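Local coordinates for protein Two-component response regulator (Geobacillus stearothermophilus, PDB 6SWI) that probably binds DNA through its C-terminal AraC-type helix-turn-helix domain as a response regulator of the arabinan utilization system, at residues Q15-L23 / A78-Q86. Residues are numbered along the deposited sequence; the frame is centred on the assembly and turned at random.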
loop_
_atom_site.group_PDB
_atom_site.type_symbol
_atom_site.label_atom_id
_atom_site.label_comp_id
_atom_site.label_asym_id
_atom_site.label_seq_id
_atom_site.Cartn_x
_atom_site.Cartn_y
_atom_site.Cartn_z
ATOM N N GLN A 15 -4.757 3.365 7.115
ATOM C CA GLN A 15 -5.499 2.255 6.447
ATOM C C GLN A 15 -6.635 2.823 5.590
ATOM O O GLN A 15 -6.966 2.222 4.552
ATOM C CB GLN A 15 -6.011 1.240 7.475
ATOM C CG GLN A 15 -4.900 0.389 8.076
ATOM C CD GLN A 15 -5.302 -0.425 9.285
ATOM O OE1 GLN A 15 -6.274 -0.132 9.974
ATOM N NE2 GLN A 15 -4.525 -1.454 9.562
ATOM N N LYS A 16 -7.219 3.939 6.015
ATOM C CA LYS A 16 -8.300 4.554 5.258
ATOM C C LYS A 16 -7.810 5.484 4.159
ATOM O O LYS A 16 -8.498 5.631 3.141
ATOM C CB LYS A 16 -9.227 5.341 6.191
ATOM C CG LYS A 16 -10.360 4.523 6.796
ATOM C CD LYS A 16 -11.454 5.412 7.371
ATOM C CE LYS A 16 -10.966 6.184 8.576
ATOM N NZ LYS A 16 -12.063 6.936 9.250
ATOM N N HIS A 17 -6.644 6.115 4.328
ATOM C CA HIS A 17 -6.252 7.240 3.487
ATOM C C HIS A 17 -4.966 7.022 2.709
ATOM O O HIS A 17 -4.435 7.979 2.140
ATOM C CB HIS A 17 -6.202 8.530 4.304
ATOM C CG HIS A 17 -7.552 8.985 4.728
ATOM N ND1 HIS A 17 -7.978 8.985 6.038
ATOM C CD2 HIS A 17 -8.606 9.391 3.986
ATOM C CE1 HIS A 17 -9.228 9.406 6.084
ATOM N NE2 HIS A 17 -9.632 9.661 4.852
ATOM N N PHE A 18 -4.471 5.791 2.630
ATOM C CA PHE A 18 -3.226 5.552 1.910
ATOM C C PHE A 18 -3.315 5.958 0.442
ATOM O O PHE A 18 -2.276 6.182 -0.184
ATOM C CB PHE A 18 -2.855 4.078 2.023
ATOM C CG PHE A 18 -3.826 3.179 1.336
ATOM C CD1 PHE A 18 -3.706 2.905 -0.022
ATOM C CD2 PHE A 18 -4.884 2.635 2.028
ATOM C CE1 PHE A 18 -4.615 2.104 -0.659
ATOM C CE2 PHE A 18 -5.788 1.828 1.394
ATOM C CZ PHE A 18 -5.658 1.556 0.056
ATOM N N SER A 19 -4.525 6.039 -0.125
ATOM C CA SER A 19 -4.668 6.438 -1.522
ATOM C C SER A 19 -4.310 7.898 -1.753
ATOM O O SER A 19 -4.191 8.312 -2.912
ATOM C CB SER A 19 -6.097 6.189 -2.017
ATOM O OG SER A 19 -7.014 7.018 -1.330
ATOM N N GLN A 20 -4.124 8.678 -0.690
ATOM C CA GLN A 20 -3.898 10.114 -0.793
ATOM C C GLN A 20 -2.405 10.401 -0.904
ATOM O O GLN A 20 -1.633 10.090 0.011
ATOM C CB GLN A 20 -4.491 10.832 0.416
ATOM C CG GLN A 20 -5.976 10.621 0.553
ATOM C CD GLN A 20 -6.711 11.008 -0.713
ATOM O OE1 GLN A 20 -6.649 12.159 -1.148
ATOM N NE2 GLN A 20 -7.391 10.044 -1.327
ATOM N N SER A 21 -2.000 10.987 -2.032
ATOM C CA SER A 21 -0.577 11.163 -2.269
ATOM C C SER A 21 0.037 12.235 -1.382
ATOM O O SER A 21 1.264 12.341 -1.346
ATOM C CB SER A 21 -0.288 11.476 -3.735
ATOM O OG SER A 21 -1.012 12.619 -4.140
ATOM N N ASP A 22 -0.770 13.025 -0.674
ATOM C CA ASP A 22 -0.261 14.020 0.258
ATOM C C ASP A 22 -0.244 13.522 1.704
ATOM O O ASP A 22 -0.023 14.316 2.624
ATOM C CB ASP A 22 -1.065 15.319 0.151
ATOM C CG ASP A 22 -2.517 15.148 0.567
ATOM O OD1 ASP A 22 -3.007 14.000 0.620
ATOM O OD2 ASP A 22 -3.172 16.173 0.849
ATOM N N LEU A 23 -0.459 12.232 1.932
ATOM C CA LEU A 23 -0.466 11.701 3.291
ATOM C C LEU A 23 0.967 11.576 3.805
ATOM O O LEU A 23 1.773 10.832 3.233
ATOM C CB LEU A 23 -1.174 10.349 3.312
ATOM C CG LEU A 23 -1.364 9.724 4.695
ATOM C CD1 LEU A 23 -2.244 10.607 5.569
ATOM C CD2 LEU A 23 -1.957 8.336 4.569
ATOM N N ALA A 78 -1.335 2.969 -9.707
ATOM C CA ALA A 78 -0.412 3.856 -9.015
ATOM C C ALA A 78 -1.161 4.971 -8.306
ATOM O O ALA A 78 -0.909 5.258 -7.126
ATOM C CB ALA A 78 0.598 4.432 -10.005
ATOM N N GLU A 79 -2.079 5.626 -9.023
ATOM C CA GLU A 79 -2.821 6.738 -8.444
ATOM C C GLU A 79 -3.686 6.277 -7.281
ATOM O O GLU A 79 -3.816 6.986 -6.275
ATOM C CB GLU A 79 -3.672 7.398 -9.524
ATOM C CG GLU A 79 -4.365 8.681 -9.065
ATOM C CD GLU A 79 -5.666 8.462 -8.289
ATOM O OE1 GLU A 79 -6.360 7.450 -8.526
ATOM O OE2 GLU A 79 -6.000 9.327 -7.443
ATOM N N ARG A 80 -4.276 5.090 -7.397
ATOM C CA ARG A 80 -5.167 4.567 -6.373
ATOM C C ARG A 80 -4.433 4.208 -5.098
ATOM O O ARG A 80 -5.076 4.044 -4.058
ATOM C CB ARG A 80 -5.894 3.337 -6.902
ATOM C CG ARG A 80 -6.950 3.671 -7.921
ATOM C CD ARG A 80 -7.376 2.438 -8.636
ATOM N NE ARG A 80 -8.438 2.679 -9.601
ATOM C CZ ARG A 80 -9.651 2.140 -9.531
ATOM N NH1 ARG A 80 -9.994 1.359 -8.509
ATOM N NH2 ARG A 80 -10.515 2.389 -10.500
ATOM N N VAL A 81 -3.112 4.078 -5.147
ATOM C CA VAL A 81 -2.337 3.780 -3.955
ATOM C C VAL A 81 -1.404 4.930 -3.577
ATOM O O VAL A 81 -0.414 4.722 -2.877
ATOM C CB VAL A 81 -1.639 2.407 -4.013
ATOM C CG1 VAL A 81 -2.651 1.326 -4.334
ATOM C CG2 VAL A 81 -0.491 2.367 -5.019
ATOM N N GLY A 82 -1.720 6.151 -4.004
ATOM C CA GLY A 82 -1.063 7.322 -3.466
ATOM C C GLY A 82 0.172 7.775 -4.201
ATOM O O GLY A 82 0.961 8.536 -3.633
ATOM N N TYR A 83 0.363 7.347 -5.447
ATOM C CA TYR A 83 1.459 7.807 -6.289
ATOM C C TYR A 83 0.876 8.588 -7.455
ATOM O O TYR A 83 0.066 8.052 -8.221
ATOM C CB TYR A 83 2.268 6.622 -6.810
ATOM C CG TYR A 83 3.080 5.970 -5.725
ATOM C CD1 TYR A 83 2.499 5.075 -4.839
ATOM C CD2 TYR A 83 4.422 6.264 -5.568
ATOM C CE1 TYR A 83 3.234 4.494 -3.832
ATOM C CE2 TYR A 83 5.167 5.689 -4.558
ATOM C CZ TYR A 83 4.564 4.800 -3.691
ATOM O OH TYR A 83 5.287 4.211 -2.681
ATOM N N ASP A 84 1.328 9.842 -7.586
ATOM C CA ASP A 84 0.908 10.753 -8.643
ATOM C C ASP A 84 1.415 10.318 -10.012
ATOM O O ASP A 84 0.852 10.731 -11.032
ATOM C CB ASP A 84 1.425 12.169 -8.337
ATOM C CG ASP A 84 0.868 12.742 -7.036
ATOM O OD1 ASP A 84 -0.318 12.509 -6.736
ATOM O OD2 ASP A 84 1.614 13.442 -6.315
ATOM N N THR A 85 2.464 9.501 -10.061
ATOM C CA THR A 85 3.041 9.062 -11.321
ATOM C C THR A 85 3.516 7.626 -11.183
ATOM O O THR A 85 4.022 7.220 -10.128
ATOM C CB THR A 85 4.174 9.977 -11.817
ATOM O OG1 THR A 85 4.883 9.313 -12.871
ATOM C CG2 THR A 85 5.140 10.327 -10.695
ATOM N N GLN A 86 3.348 6.866 -12.260
ATOM C CA GLN A 86 3.859 5.508 -12.245
ATOM C C GLN A 86 5.376 5.472 -12.141
ATOM O O GLN A 86 5.934 4.450 -11.728
ATOM C CB GLN A 86 3.328 4.716 -13.436
ATOM C CG GLN A 86 3.790 5.150 -14.785
ATOM C CD GLN A 86 3.192 4.257 -15.852
ATOM O OE1 GLN A 86 2.951 3.070 -15.615
ATOM N NE2 GLN A 86 2.923 4.822 -17.023
HETATM O O HOH W 1 -6.382 8.300 -4.885
#
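Ser21 and Asp84 meet through their side chains. In one of the two Asp84 conformers Ser21 OG donates to Asp84 OD1 at 2.7 Å, so the bond is doubtful as a permanent link. It meets the syn side of the carboxylate, 22° out of its plane. With OG between the backbone N and the carbonyl carbon (chi1 56°), the hydroxyl points across to Asp84. A water lies 2.9 Å from Ser19 O and 2.8 Å from Glu79 OE2, placed to bridge them. It has more acceptors near it than protons, so how they are shared is open.

Backbone packing centres on Gly82. Its CA lies 3.3 Å from Ser19 O in a CA-H...O contact and 3.7 Å from Phe18 O. Ser21 CA returns a similar contact to Gly82 O, also at 3.3 Å. Ser19 CB rests 3.1 Å from Arg80 O.

The apolar part is small. Val81 CG1 meets the edge of the Phe18 ring, 4.2 Å from CE1. Leu55 and Ile58 of helix 51-69 also touch this ring, and Arg59 hydrogen-bonds Phe18 O.

Gly82, at positive phi, is the C' residue of a Schellman motif ending helix 74-80. The contact packs the turn after helix 5-17 against the helix-turn-helix connection between helices 74-80 and 86-97, consistent with an AraC-type DNA-binding domain.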